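Local coordinates for periplasmic binding protein (Xylanimonas cellulosilytica, PDB 4MX8), which probably binds an iron-siderophore or related chelate outside the cytoplasmic membrane and delivers it to an ABC importer, at residues A174-A179 with L310-R315; T182-M187 with Q219-D224; I234-L239 with V266-E271; D243-W248 with E281-Y286. All blocks are in the same frame, centred on the assembly; numbering follows the deposited sequence.

The four contacts gather round one sheet, probably that of the C-terminal lobe, whose strands run in the order 192-195, 183-189, 246-251, 284-287. Interaction 4 pairs two of these strands, and interaction 2 fastens a loop to the start of 183-189; their centres lie about 10 Å apart, and W248 N probably bonds to L184 O at 2.9 Å. Interaction 3 covers the face bearing L247, where L239 CD2 is 3.8 Å from L247 CD1. Interaction 1 lies against the face bearing W248 and L285, its centre about 12 Å from that of interaction 4, and R315 NH1 probably bonds to V284 O at 3.0 Å. The centres of interactions 1 and 3 are about 24 Å apart.

Interaction 1: residues A174-A179 with L310-R315; sequences AAVTEA and LQVAAR
The end of helix 155-179, probably the long helix that joins the two lobes in TroA-like binding proteins, rests through A175, V176 and A179 on L310, V312 and A313 of the C-terminal tail. The backbones come close because small residues meet: A175 and A313 have their CA atoms 5.7 Å apart, though the A313 methyl only grazes that of A175, CB to CB 4.5 Å. The A175 methyl is the centre of the helix side. A175 CB lies 3.8 Å from L310 CD2, a branch that bends back toward the helix although the CB of L310 points away from it. A175 CB is also 4.2 Å from V312 CG2.

V312 does most of the filling on the tail side. V312 CG2 lies between its own backbone N and carbonyl carbon and rests against the A175-V176 peptide, 4.0 Å from A175 O, and 4.2 Å from V176 CG2. A turn further along the helix, A179 CB meets V312 CB at 4.2 Å, so the valine lies along one side of the helix, against A175 and A179, one turn apart. A175 O is not left bare by this apolar cover, since it accepts the helical bond from A179 N at 3.0 Å. The contact is apolar throughout, made largely by methyl groups at van der Waals distance.

Beyond the pair, V312 also touches W246 and W248 of strand 246-251 and L285 of strand 284-287, while A179 touches W246; the tail that follows helix 299-309 is thereby wedged between helix 155-179 and one face of the sheet.

Interaction 2: residues T182-M187 with Q219-D224; sequences TGLGIM and QPVLED
G183, at the start of strand 183-189, forms a single beta bridge with P220, which pins the loop between helices 207-214 and 225-229 to the start of an inner strand of the sheet in this alpha/beta lobe. G183 uses both of its backbone polar groups. G183 N donates to Q219 O at 2.7 Å, a bond that is straight at the hydrogen (164°). G183 O receives V221 N at 2.9 Å in a more bent bond of 130°.

V221 is the side chain that carries the apolar part. V221 CB stands 3.8 Å from G183 O, just beyond the bridge. From there the two branches part. V221 CG1, set between the backbone N and the carbonyl carbon (chi1 79°), reaches along the strand to L184 CD1 at 4.0 Å. V221 CG2, anti to the backbone N, turns instead to T182, whose CG2 is 4.1 Å away. The valine thus covers the strand start on both flanks of the glycine, and it also packs on P244.

L184 continues this apolar layer to F238 and L239 of helix 236-242 and to I225 of helix 225-229. The loop reaches that second helix at D224, its N-cap, whose OD2 accepts from A227 N. Back at the bridge, P220 CA comes within 3.5 Å of G183 O, a CA-H...O contact beside the bond from V221 N.

Interaction 3: residues I234-L239 with V266-E271; sequences ISFEFL and VVLDNE
The ring of F236 is the bump of this contact, and V267, L268 and N270 form the hollow that receives it. N270 makes the floor: ND2 stands 3.2 Å above the ring plane, over its centre, with the amide turned 46° from the plane of the ring. L268 makes a side wall, its CD2 near the ring plane at the edge and 4.2 Å from F236 CE1. At the far end, V267 CG1 meets F236 CZ at 4.2 Å. The ring reaches the hollow because its CG stands anti to the carbonyl carbon (chi1 -63°), which swings it out from the first turn of helix 236-242 toward the turn after helix 264-267.

The polar floor is fixed in rotation at both ends. ND2 of N270 donates to V267 O at 3.3 Å, in the carbonyl plane and on a lone pair, while OD1 accepts from V273 N. The asparagine thus ties its own turn together and holds its ND2 over the ring, the amide tilted. Replacing F236 by an alanine would probably open a gap between N270, L268 and V267 and leave the amide without its aromatic cover.

Both segments belong to connections between strands of the alpha/beta lobe and cover the same side of its sheet. The helix of F236 begins at S235, the N-cap, whose OG accepts from F238 N. One turn on from F236, L239 forms a second, lower bump: its CD1 approaches L268 CD2 at 4.5 Å. Beneath, L193 touches F236, L239 and L268, and L268 also reaches I186 and V249.

Interaction 4: residues D243-W248 with E281-Y286; sequences DPQWLW and EDHVLY
Strands 246-248 and 284-286 run parallel, with axes 4.8 Å apart and a 20° angle between them. L247 bridges two residues of its neighbour: L247 N donates to H283 O at 3.0 Å, and L247 O accepts from L285 N at 2.8 Å. L247 and V284 lie side by side on one face, CD2 to CG2 4.0 Å. On the other, L285 packs over the six-membered ring of W248.

Ahead of the bridges, H283 stacks face to face on the six-membered ring of W246, centroids 3.6 Å apart and planes at 17°; E281 CB covers the opposite face of the imidazole. H283 ND1 donates to Q245 O at 3.1 Å, the acceptor lying in the imidazole plane but the donor standing above the carbonyl plane, so stack and bond together fix the ring's rotation. With H283 replaced by an alanine, the stacked face of W246 would probably be uncovered and Q245 O would lose its side-chain donor.

D282 ends helix 277-280 in a Schellman motif, turning the chain into strand 284-287. Parallel neighbours joined through intervening helices are the beta-alpha-beta arrangement of the alpha/beta lobes in TroA-like binding proteins.

Interaction 1: residues A174-A179 with L310-R315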
loop_
_atom_site.group_PDB
_atom_site.type_symbol
_atom_site.label_atom_id
_atom_site.label_comp_id
_atom_site.label_asym_id
_atom_site.label_seq_id
_atom_site.Cartn_x
_atom_site.Cartn_y
_atom_site.Cartn_z
ATOM N N ALA A 174 17.192 9.694 6.051
ATOM C CA ALA A 174 18.335 10.590 6.062
ATOM C C ALA A 174 18.175 11.699 5.000
ATOM O O ALA A 174 18.363 12.873 5.302
ATOM C CB ALA A 174 19.593 9.823 5.859
ATOM N N ALA A 175 17.796 11.331 3.775
ATOM C CA ALA A 175 17.577 12.312 2.712
ATOM C C ALA A 175 16.530 13.368 3.085
ATOM O O ALA A 175 16.732 14.560 2.843
ATOM C CB ALA A 175 17.195 11.623 1.436
ATOM N N VAL A 176 15.419 12.915 3.669
ATOM C CA VAL A 176 14.340 13.791 4.121
ATOM C C VAL A 176 14.792 14.763 5.223
ATOM O O VAL A 176 14.466 15.968 5.190
ATOM C CB VAL A 176 13.150 12.943 4.608
ATOM C CG1 VAL A 176 12.077 13.789 5.269
ATOM C CG2 VAL A 176 12.577 12.191 3.456
ATOM N N THR A 177 15.532 14.221 6.192
ATOM C CA THR A 177 16.110 15.003 7.272
ATOM C C THR A 177 17.050 16.065 6.734
ATOM O O THR A 177 17.091 17.187 7.241
ATOM C CB THR A 177 16.892 14.110 8.238
ATOM O OG1 THR A 177 15.983 13.473 9.141
ATOM C CG2 THR A 177 17.894 14.920 9.030
ATOM N N GLU A 178 17.800 15.719 5.693
ATOM C CA GLU A 178 18.819 16.620 5.170
ATOM C C GLU A 178 18.183 17.737 4.350
ATOM O O GLU A 178 18.708 18.854 4.294
ATOM C CB GLU A 178 19.865 15.850 4.362
ATOM C CG GLU A 178 21.288 16.326 4.587
ATOM C CD GLU A 178 21.754 16.149 6.037
ATOM O OE1 GLU A 178 21.450 15.092 6.662
ATOM O OE2 GLU A 178 22.427 17.077 6.552
ATOM N N ALA A 179 17.042 17.431 3.730
ATOM C CA ALA A 179 16.217 18.446 3.070
ATOM C C ALA A 179 15.643 19.394 4.110
ATOM O O ALA A 179 15.307 20.533 3.825
ATOM C CB ALA A 179 15.080 17.782 2.304
ATOM N N LEU A 310 13.448 9.421 -2.074
ATOM C CA LEU A 310 14.825 9.872 -2.339
ATOM C C LEU A 310 14.951 11.002 -3.361
ATOM O O LEU A 310 16.022 11.580 -3.510
ATOM C CB LEU A 310 15.740 8.699 -2.712
ATOM C CG LEU A 310 16.305 7.850 -1.564
ATOM C CD1 LEU A 310 16.861 6.528 -2.049
ATOM C CD2 LEU A 310 17.353 8.605 -0.800
ATOM N N GLN A 311 13.864 11.325 -4.054
ATOM C CA GLN A 311 13.848 12.472 -4.956
ATOM C C GLN A 311 14.179 13.786 -4.256
ATOM O O GLN A 311 14.711 14.674 -4.909
ATOM C CB GLN A 311 12.489 12.638 -5.627
ATOM C CG GLN A 311 12.025 11.497 -6.510
ATOM C CD GLN A 311 10.592 11.703 -7.025
ATOM O OE1 GLN A 311 10.373 12.340 -8.070
ATOM N NE2 GLN A 311 9.614 11.170 -6.286
ATOM N N VAL A 312 13.852 13.944 -2.962
ATOM C CA VAL A 312 14.170 15.224 -2.289
ATOM C C VAL A 312 15.638 15.553 -2.363
ATOM O O VAL A 312 16.012 16.725 -2.395
ATOM C CB VAL A 312 13.823 15.299 -0.795
ATOM C CG1 VAL A 312 12.436 15.803 -0.599
ATOM C CG2 VAL A 312 14.065 13.974 -0.097
ATOM N N ALA A 313 16.466 14.516 -2.374
ATOM C CA ALA A 313 17.906 14.697 -2.426
ATOM C C ALA A 313 18.301 15.508 -3.646
ATOM O O ALA A 313 19.284 16.252 -3.618
ATOM C CB ALA A 313 18.601 13.364 -2.437
ATOM N N ALA A 314 17.516 15.385 -4.711
ATOM C CA ALA A 314 17.891 15.979 -5.988
ATOM C C ALA A 314 17.410 17.421 -6.206
ATOM O O ALA A 314 17.868 18.081 -7.136
ATOM C CB ALA A 314 17.431 15.102 -7.114
ATOM N N ARG A 315 16.507 17.907 -5.358
ATOM C CA ARG A 315 15.886 19.222 -5.569
ATOM C C ARG A 315 16.640 20.394 -4.933
ATOM O O ARG A 315 17.481 20.200 -4.059
ATOM C CB ARG A 315 14.442 19.210 -5.066
ATOM C CG ARG A 315 13.614 18.109 -5.646
ATOM C CD ARG A 315 13.464 18.269 -7.142
ATOM N NE ARG A 315 12.504 17.294 -7.645
ATOM C CZ ARG A 315 11.186 17.483 -7.647
ATOM N NH1 ARG A 315 10.678 18.616 -7.190
ATOM N NH2 ARG A 315 10.379 16.539 -8.103
#

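Interaction 2: residues T182-M187 with Q219-D224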
loop_
_atom_site.group_PDB
_atom_site.type_symbol
_atom_site.label_atom_id
_atom_site.label_comp_id
_atom_site.label_asym_id
_atom_site.label_seq_id
_atom_site.Cartn_x
_atom_site.Cartn_y
_atom_site.Cartn_z
ATOM N N THR A 182 9.542 21.660 6.493
ATOM C CA THR A 182 8.250 21.110 6.790
ATOM C C THR A 182 7.644 20.541 5.489
ATOM O O THR A 182 7.983 20.999 4.387
ATOM C CB THR A 182 7.376 22.234 7.328
ATOM O OG1 THR A 182 6.138 21.694 7.756
ATOM C CG2 THR A 182 7.110 23.302 6.257
ATOM N N GLY A 183 6.769 19.540 5.597
ATOM C CA GLY A 183 6.137 18.983 4.406
ATOM C C GLY A 183 4.643 18.735 4.546
ATOM O O GLY A 183 4.115 18.699 5.656
ATOM N N LEU A 184 3.957 18.567 3.420
ATOM C CA LEU A 184 2.547 18.188 3.437
ATOM C C LEU A 184 2.277 17.177 2.336
ATOM O O LEU A 184 2.667 17.385 1.191
ATOM C CB LEU A 184 1.643 19.405 3.244
ATOM C CG LEU A 184 0.153 19.072 3.246
ATOM C CD1 LEU A 184 -0.282 18.661 4.636
ATOM C CD2 LEU A 184 -0.683 20.223 2.734
ATOM N N GLY A 185 1.622 16.075 2.683
ATOM C CA GLY A 185 1.211 15.106 1.691
ATOM C C GLY A 185 -0.214 15.391 1.238
ATOM O O GLY A 185 -1.128 15.607 2.052
ATOM N N ILE A 186 -0.417 15.419 -0.072
ATOM C CA ILE A 186 -1.762 15.583 -0.590
ATOM C C ILE A 186 -2.117 14.454 -1.534
ATOM O O ILE A 186 -1.247 13.791 -2.102
ATOM C CB ILE A 186 -1.998 16.943 -1.298
ATOM C CG1 ILE A 186 -1.021 17.152 -2.453
ATOM C CG2 ILE A 186 -1.917 18.071 -0.309
ATOM C CD1 ILE A 186 -1.424 18.271 -3.362
HETATM N N MSE A 187 -3.417 14.244 -1.682
HETATM C CA MSE A 187 -3.935 13.261 -2.602
HETATM C C MSE A 187 -4.949 13.950 -3.495
HETATM O O MSE A 187 -5.946 14.482 -3.015
HETATM C CB MSE A 187 -4.587 12.126 -1.829
HETATM C CG MSE A 187 -4.820 10.889 -2.661
HETATM SE SE MSE A 187 -5.260 9.410 -1.527
HETATM C CE MSE A 187 -3.466 8.994 -0.846
ATOM N N GLN A 219 8.457 16.116 8.470
ATOM C CA GLN A 219 7.767 16.899 9.502
ATOM C C GLN A 219 6.502 17.565 8.951
ATOM O O GLN A 219 6.567 18.312 7.975
ATOM C CB GLN A 219 8.710 17.965 10.059
ATOM C CG GLN A 219 8.078 18.944 11.063
ATOM C CD GLN A 219 9.131 19.766 11.822
ATOM O OE1 GLN A 219 10.268 19.316 12.022
ATOM N NE2 GLN A 219 8.753 20.973 12.247
ATOM N N PRO A 220 5.341 17.311 9.569
ATOM C CA PRO A 220 4.083 17.873 9.051
ATOM C C PRO A 220 4.034 19.391 9.166
ATOM O O PRO A 220 4.494 19.965 10.148
ATOM C CB PRO A 220 3.011 17.271 9.975
ATOM C CG PRO A 220 3.688 16.215 10.750
ATOM C CD PRO A 220 5.139 16.553 10.811
ATOM N N VAL A 221 3.444 20.032 8.168
ATOM C CA VAL A 221 3.286 21.489 8.156
ATOM C C VAL A 221 2.489 22.019 9.353
ATOM O O VAL A 221 2.676 23.152 9.769
ATOM C CB VAL A 221 2.672 21.956 6.828
ATOM C CG1 VAL A 221 1.189 21.721 6.842
ATOM C CG2 VAL A 221 2.985 23.414 6.569
ATOM N N LEU A 222 1.610 21.184 9.898
ATOM C CA LEU A 222 0.823 21.503 11.078
ATOM C C LEU A 222 0.949 20.340 12.060
ATOM O O LEU A 222 0.949 19.167 11.650
ATOM C CB LEU A 222 -0.638 21.701 10.691
ATOM C CG LEU A 222 -0.931 22.866 9.752
ATOM C CD1 LEU A 222 -2.382 22.888 9.282
ATOM C CD2 LEU A 222 -0.582 24.149 10.471
ATOM N N GLU A 223 1.056 20.656 13.353
ATOM C CA GLU A 223 1.220 19.625 14.382
ATOM C C GLU A 223 -0.031 18.761 14.491
ATOM O O GLU A 223 0.043 17.619 14.956
ATOM C CB GLU A 223 1.592 20.227 15.740
ATOM C CG GLU A 223 0.625 21.300 16.218
ATOM C CD GLU A 223 1.024 21.908 17.556
ATOM O OE1 GLU A 223 0.377 22.899 17.980
ATOM O OE2 GLU A 223 1.979 21.390 18.181
ATOM N N ASP A 224 -1.168 19.310 14.050
ATOM C CA ASP A 224 -2.407 18.539 13.928
ATOM C C ASP A 224 -3.159 18.858 12.623
ATOM O O ASP A 224 -4.083 19.682 12.610
ATOM C CB ASP A 224 -3.307 18.784 15.143
ATOM C CG ASP A 224 -4.271 17.638 15.404
ATOM O OD1 ASP A 224 -4.442 17.281 16.594
ATOM O OD2 ASP A 224 -4.853 17.098 14.432
#

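Interaction 3: residues I234-L239 with V266-E271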
loop_
_atom_site.group_PDB
_atom_site.type_symbol
_atom_site.label_atom_id
_atom_site.label_comp_id
_atom_site.label_asym_id
_atom_site.label_seq_id
_atom_site.Cartn_x
_atom_site.Cartn_y
_atom_site.Cartn_z
ATOM N N ILE A 234 -9.268 20.184 1.117
ATOM C CA ILE A 234 -8.651 21.483 1.327
ATOM C C ILE A 234 -8.605 22.271 0.017
ATOM O O ILE A 234 -8.561 21.686 -1.071
ATOM C CB ILE A 234 -7.223 21.352 1.916
ATOM C CG1 ILE A 234 -6.298 20.622 0.953
ATOM C CG2 ILE A 234 -7.242 20.622 3.253
ATOM C CD1 ILE A 234 -4.860 20.606 1.422
ATOM N N SER A 235 -8.624 23.599 0.128
ATOM C CA SER A 235 -8.576 24.471 -1.039
ATOM C C SER A 235 -7.130 24.704 -1.451
ATOM O O SER A 235 -6.219 24.365 -0.708
ATOM C CB SER A 235 -9.234 25.802 -0.706
ATOM O OG SER A 235 -8.623 26.386 0.433
ATOM N N PHE A 236 -6.911 25.283 -2.628
ATOM C CA PHE A 236 -5.560 25.689 -2.997
ATOM C C PHE A 236 -5.055 26.733 -2.010
ATOM O O PHE A 236 -3.876 26.767 -1.682
ATOM C CB PHE A 236 -5.510 26.246 -4.415
ATOM C CG PHE A 236 -5.894 25.254 -5.462
ATOM C CD1 PHE A 236 -5.168 24.088 -5.628
ATOM C CD2 PHE A 236 -6.974 25.487 -6.291
ATOM C CE1 PHE A 236 -5.523 23.166 -6.606
ATOM C CE2 PHE A 236 -7.326 24.575 -7.260
ATOM C CZ PHE A 236 -6.604 23.416 -7.420
ATOM N N GLU A 237 -5.961 27.573 -1.525
ATOM C CA GLU A 237 -5.612 28.593 -0.543
ATOM C C GLU A 237 -5.037 28.009 0.761
ATOM O O GLU A 237 -4.243 28.661 1.439
ATOM C CB GLU A 237 -6.820 29.482 -0.251
ATOM C CG GLU A 237 -7.245 30.360 -1.416
ATOM C CD GLU A 237 -8.281 29.697 -2.302
ATOM O OE1 GLU A 237 -8.954 30.412 -3.083
ATOM O OE2 GLU A 237 -8.426 28.458 -2.218
ATOM N N PHE A 238 -5.439 26.787 1.098
ATOM C CA PHE A 238 -4.885 26.073 2.246
ATOM C C PHE A 238 -3.384 25.894 2.068
ATOM O O PHE A 238 -2.615 26.096 3.008
ATOM C CB PHE A 238 -5.577 24.707 2.399
ATOM C CG PHE A 238 -5.140 23.910 3.608
ATOM C CD1 PHE A 238 -3.991 23.119 3.571
ATOM C CD2 PHE A 238 -5.899 23.922 4.775
ATOM C CE1 PHE A 238 -3.586 22.376 4.680
ATOM C CE2 PHE A 238 -5.506 23.174 5.885
ATOM C CZ PHE A 238 -4.345 22.402 5.831
ATOM N N LEU A 239 -2.969 25.503 0.864
ATOM C CA LEU A 239 -1.549 25.289 0.593
ATOM C C LEU A 239 -0.809 26.584 0.819
ATOM O O LEU A 239 0.200 26.613 1.516
ATOM C CB LEU A 239 -1.319 24.809 -0.833
ATOM C CG LEU A 239 -1.906 23.444 -1.137
ATOM C CD1 LEU A 239 -1.619 23.065 -2.569
ATOM C CD2 LEU A 239 -1.326 22.435 -0.188
ATOM N N VAL A 266 -1.253 19.159 -13.690
ATOM C CA VAL A 266 -2.007 20.279 -14.241
ATOM C C VAL A 266 -3.031 20.843 -13.262
ATOM O O VAL A 266 -3.300 22.040 -13.279
ATOM C CB VAL A 266 -2.644 19.991 -15.645
ATOM C CG1 VAL A 266 -2.102 18.708 -16.251
ATOM C CG2 VAL A 266 -4.168 19.969 -15.578
ATOM N N VAL A 267 -3.600 19.996 -12.416
ATOM C CA VAL A 267 -4.510 20.465 -11.376
ATOM C C VAL A 267 -3.822 21.462 -10.447
ATOM O O VAL A 267 -4.427 22.439 -10.015
ATOM C CB VAL A 267 -5.038 19.289 -10.540
ATOM C CG1 VAL A 267 -5.733 19.783 -9.286
ATOM C CG2 VAL A 267 -5.968 18.433 -11.368
ATOM N N LEU A 268 -2.551 21.202 -10.149
ATOM C CA LEU A 268 -1.755 22.061 -9.273
ATOM C C LEU A 268 -1.088 23.209 -10.037
ATOM O O LEU A 268 -0.318 23.981 -9.473
ATOM C CB LEU A 268 -0.702 21.237 -8.531
ATOM C CG LEU A 268 -1.249 20.209 -7.549
ATOM C CD1 LEU A 268 -0.124 19.360 -6.975
ATOM C CD2 LEU A 268 -2.023 20.896 -6.435
ATOM N N ASP A 269 -1.381 23.318 -11.325
ATOM C CA ASP A 269 -0.887 24.440 -12.107
ATOM C C ASP A 269 -1.927 25.558 -12.135
ATOM O O ASP A 269 -2.656 25.723 -13.117
ATOM C CB ASP A 269 -0.529 23.999 -13.529
ATOM C CG ASP A 269 0.361 24.993 -14.232
ATOM O OD1 ASP A 269 0.968 25.832 -13.533
ATOM O OD2 ASP A 269 0.459 24.937 -15.475
ATOM N N ASN A 270 -2.001 26.306 -11.038
ATOM C CA ASN A 270 -2.921 27.432 -10.919
ATOM C C ASN A 270 -2.297 28.630 -10.194
ATOM O O ASN A 270 -1.452 28.452 -9.324
ATOM C CB ASN A 270 -4.213 26.995 -10.236
ATOM C CG ASN A 270 -4.006 26.603 -8.804
ATOM O OD1 ASN A 270 -3.922 27.455 -7.926
ATOM N ND2 ASN A 270 -3.936 25.306 -8.551
ATOM N N GLU A 271 -2.708 29.842 -10.566
ATOM C CA GLU A 271 -2.152 31.077 -9.986
ATOM C C GLU A 271 -1.857 31.042 -8.472
ATOM O O GLU A 271 -0.899 31.661 -8.022
ATOM C CB GLU A 271 -3.060 32.268 -10.303
ATOM C CG GLU A 271 -3.251 33.223 -9.139
ATOM C CD GLU A 271 -4.660 33.216 -8.578
ATOM O OE1 GLU A 271 -5.604 32.903 -9.336
ATOM O OE2 GLU A 271 -4.822 33.537 -7.377
#

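Interaction 4: residues D243-W248 with E281-Y286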
loop_
_atom_site.group_PDB
_atom_site.type_symbol
_atom_site.label_atom_id
_atom_site.label_comp_id
_atom_site.label_asym_id
_atom_site.label_seq_id
_atom_site.Cartn_x
_atom_site.Cartn_y
_atom_site.Cartn_z
ATOM N N ASP A 243 1.626 27.020 3.663
ATOM C CA ASP A 243 2.838 27.024 2.840
ATOM C C ASP A 243 3.947 26.074 3.288
ATOM O O ASP A 243 4.931 26.499 3.890
ATOM C CB ASP A 243 3.372 28.449 2.695
ATOM C CG ASP A 243 4.494 28.547 1.684
ATOM O OD1 ASP A 243 5.440 29.323 1.939
ATOM O OD2 ASP A 243 4.433 27.839 0.645
ATOM N N PRO A 244 3.779 24.780 2.999
ATOM C CA PRO A 244 4.788 23.781 3.337
ATOM C C PRO A 244 5.994 23.933 2.428
ATOM O O PRO A 244 5.828 24.336 1.270
ATOM C CB PRO A 244 4.078 22.454 3.056
ATOM C CG PRO A 244 3.042 22.778 2.053
ATOM C CD PRO A 244 2.624 24.199 2.296
ATOM N N GLN A 245 7.177 23.629 2.960
ATOM C CA GLN A 245 8.412 23.690 2.199
ATOM C C GLN A 245 8.453 22.637 1.092
ATOM O O GLN A 245 8.937 22.898 -0.005
ATOM C CB GLN A 245 9.609 23.516 3.131
ATOM C CG GLN A 245 10.940 23.708 2.436
ATOM C CD GLN A 245 11.198 25.159 2.120
ATOM O OE1 GLN A 245 10.733 26.039 2.839
ATOM N NE2 GLN A 245 11.930 25.426 1.036
ATOM N N TRP A 246 7.952 21.442 1.390
ATOM C CA TRP A 246 7.903 20.368 0.417
ATOM C C TRP A 246 6.465 19.897 0.300
ATOM O O TRP A 246 5.773 19.746 1.323
ATOM C CB TRP A 246 8.760 19.214 0.898
ATOM C CG TRP A 246 10.171 19.558 1.079
ATOM C CD1 TRP A 246 10.778 19.934 2.238
ATOM C CD2 TRP A 246 11.176 19.567 0.071
ATOM N NE1 TRP A 246 12.111 20.176 2.011
ATOM C CE2 TRP A 246 12.378 19.959 0.682
ATOM C CE3 TRP A 246 11.178 19.280 -1.294
ATOM C CZ2 TRP A 246 13.575 20.070 -0.027
ATOM C CZ3 TRP A 246 12.365 19.396 -1.998
ATOM C CH2 TRP A 246 13.547 19.788 -1.362
ATOM N N LEU A 247 6.012 19.671 -0.935
ATOM C CA LEU A 247 4.666 19.161 -1.190
ATOM C C LEU A 247 4.784 17.803 -1.861
ATOM O O LEU A 247 5.379 17.696 -2.938
ATOM C CB LEU A 247 3.889 20.124 -2.085
ATOM C CG LEU A 247 2.415 19.844 -2.418
ATOM C CD1 LEU A 247 1.529 20.093 -1.219
ATOM C CD2 LEU A 247 1.965 20.704 -3.581
ATOM N N TRP A 248 4.230 16.773 -1.213
ATOM C CA TRP A 248 4.290 15.397 -1.706
ATOM C C TRP A 248 2.943 14.961 -2.249
ATOM O O TRP A 248 1.987 14.853 -1.494
ATOM C CB TRP A 248 4.664 14.448 -0.575
ATOM C CG TRP A 248 5.999 14.703 0.061
ATOM C CD1 TRP A 248 6.263 15.549 1.097
ATOM C CD2 TRP A 248 7.245 14.090 -0.278
ATOM N NE1 TRP A 248 7.598 15.505 1.422
ATOM C CE2 TRP A 248 8.220 14.611 0.595
ATOM C CE3 TRP A 248 7.629 13.144 -1.227
ATOM C CZ2 TRP A 248 9.548 14.223 0.547
ATOM C CZ3 TRP A 248 8.951 12.758 -1.271
ATOM C CH2 TRP A 248 9.895 13.299 -0.394
ATOM N N GLU A 281 10.092 26.839 -5.519
ATOM C CA GLU A 281 11.409 26.309 -5.207
ATOM C C GLU A 281 11.610 24.900 -5.793
ATOM O O GLU A 281 12.615 24.255 -5.507
ATOM C CB GLU A 281 11.600 26.305 -3.689
ATOM C CG GLU A 281 12.961 26.764 -3.220
ATOM C CD GLU A 281 13.194 28.233 -3.476
ATOM O OE1 GLU A 281 12.210 29.007 -3.491
ATOM O OE2 GLU A 281 14.368 28.614 -3.663
ATOM N N ASP A 282 10.658 24.432 -6.607
ATOM C CA ASP A 282 10.759 23.130 -7.268
ATOM C C ASP A 282 10.842 22.013 -6.213
ATOM O O ASP A 282 11.702 21.127 -6.251
ATOM C CB ASP A 282 11.953 23.118 -8.231
ATOM C CG ASP A 282 11.899 21.980 -9.235
ATOM O OD1 ASP A 282 10.853 21.291 -9.345
ATOM O OD2 ASP A 282 12.924 21.786 -9.928
ATOM N N HIS A 283 9.911 22.076 -5.270
ATOM C CA HIS A 283 9.873 21.197 -4.121
ATOM C C HIS A 283 8.559 20.430 -4.124
ATOM O O HIS A 283 8.089 19.999 -3.070
ATOM C CB HIS A 283 9.975 22.027 -2.844
ATOM C CG HIS A 283 11.361 22.521 -2.541
ATOM N ND1 HIS A 283 11.662 23.224 -1.392
ATOM C CD2 HIS A 283 12.526 22.402 -3.226
ATOM C CE1 HIS A 283 12.951 23.523 -1.384
ATOM N NE2 HIS A 283 13.498 23.034 -2.485
ATOM N N VAL A 284 7.952 20.282 -5.301
ATOM C CA VAL A 284 6.781 19.411 -5.458
ATOM C C VAL A 284 7.226 18.046 -5.968
ATOM O O VAL A 284 7.751 17.930 -7.068
ATOM C CB VAL A 284 5.715 20.025 -6.410
ATOM C CG1 VAL A 284 4.577 19.064 -6.648
ATOM C CG2 VAL A 284 5.172 21.313 -5.833
ATOM N N LEU A 285 7.023 17.016 -5.159
ATOM C CA LEU A 285 7.445 15.669 -5.530
ATOM C C LEU A 285 6.235 14.787 -5.759
ATOM O O LEU A 285 5.337 14.740 -4.911
ATOM C CB LEU A 285 8.294 15.060 -4.416
ATOM C CG LEU A 285 9.415 15.983 -3.964
ATOM C CD1 LEU A 285 9.512 15.876 -2.487
ATOM C CD2 LEU A 285 10.716 15.620 -4.616
ATOM N N TYR A 286 6.208 14.088 -6.892
ATOM C CA TYR A 286 5.088 13.190 -7.181
ATOM C C TYR A 286 5.395 11.730 -6.831
ATOM O O TYR A 286 6.429 11.177 -7.218
ATOM C CB TYR A 286 4.655 13.340 -8.634
ATOM C CG TYR A 286 4.058 14.692 -8.913
ATOM C CD1 TYR A 286 2.688 14.896 -8.819
ATOM C CD2 TYR A 286 4.860 15.776 -9.242
ATOM C CE1 TYR A 286 2.130 16.135 -9.058
ATOM C CE2 TYR A 286 4.311 17.017 -9.487
ATOM C CZ TYR A 286 2.947 17.186 -9.391
ATOM O OH TYR A 286 2.392 18.418 -9.612
#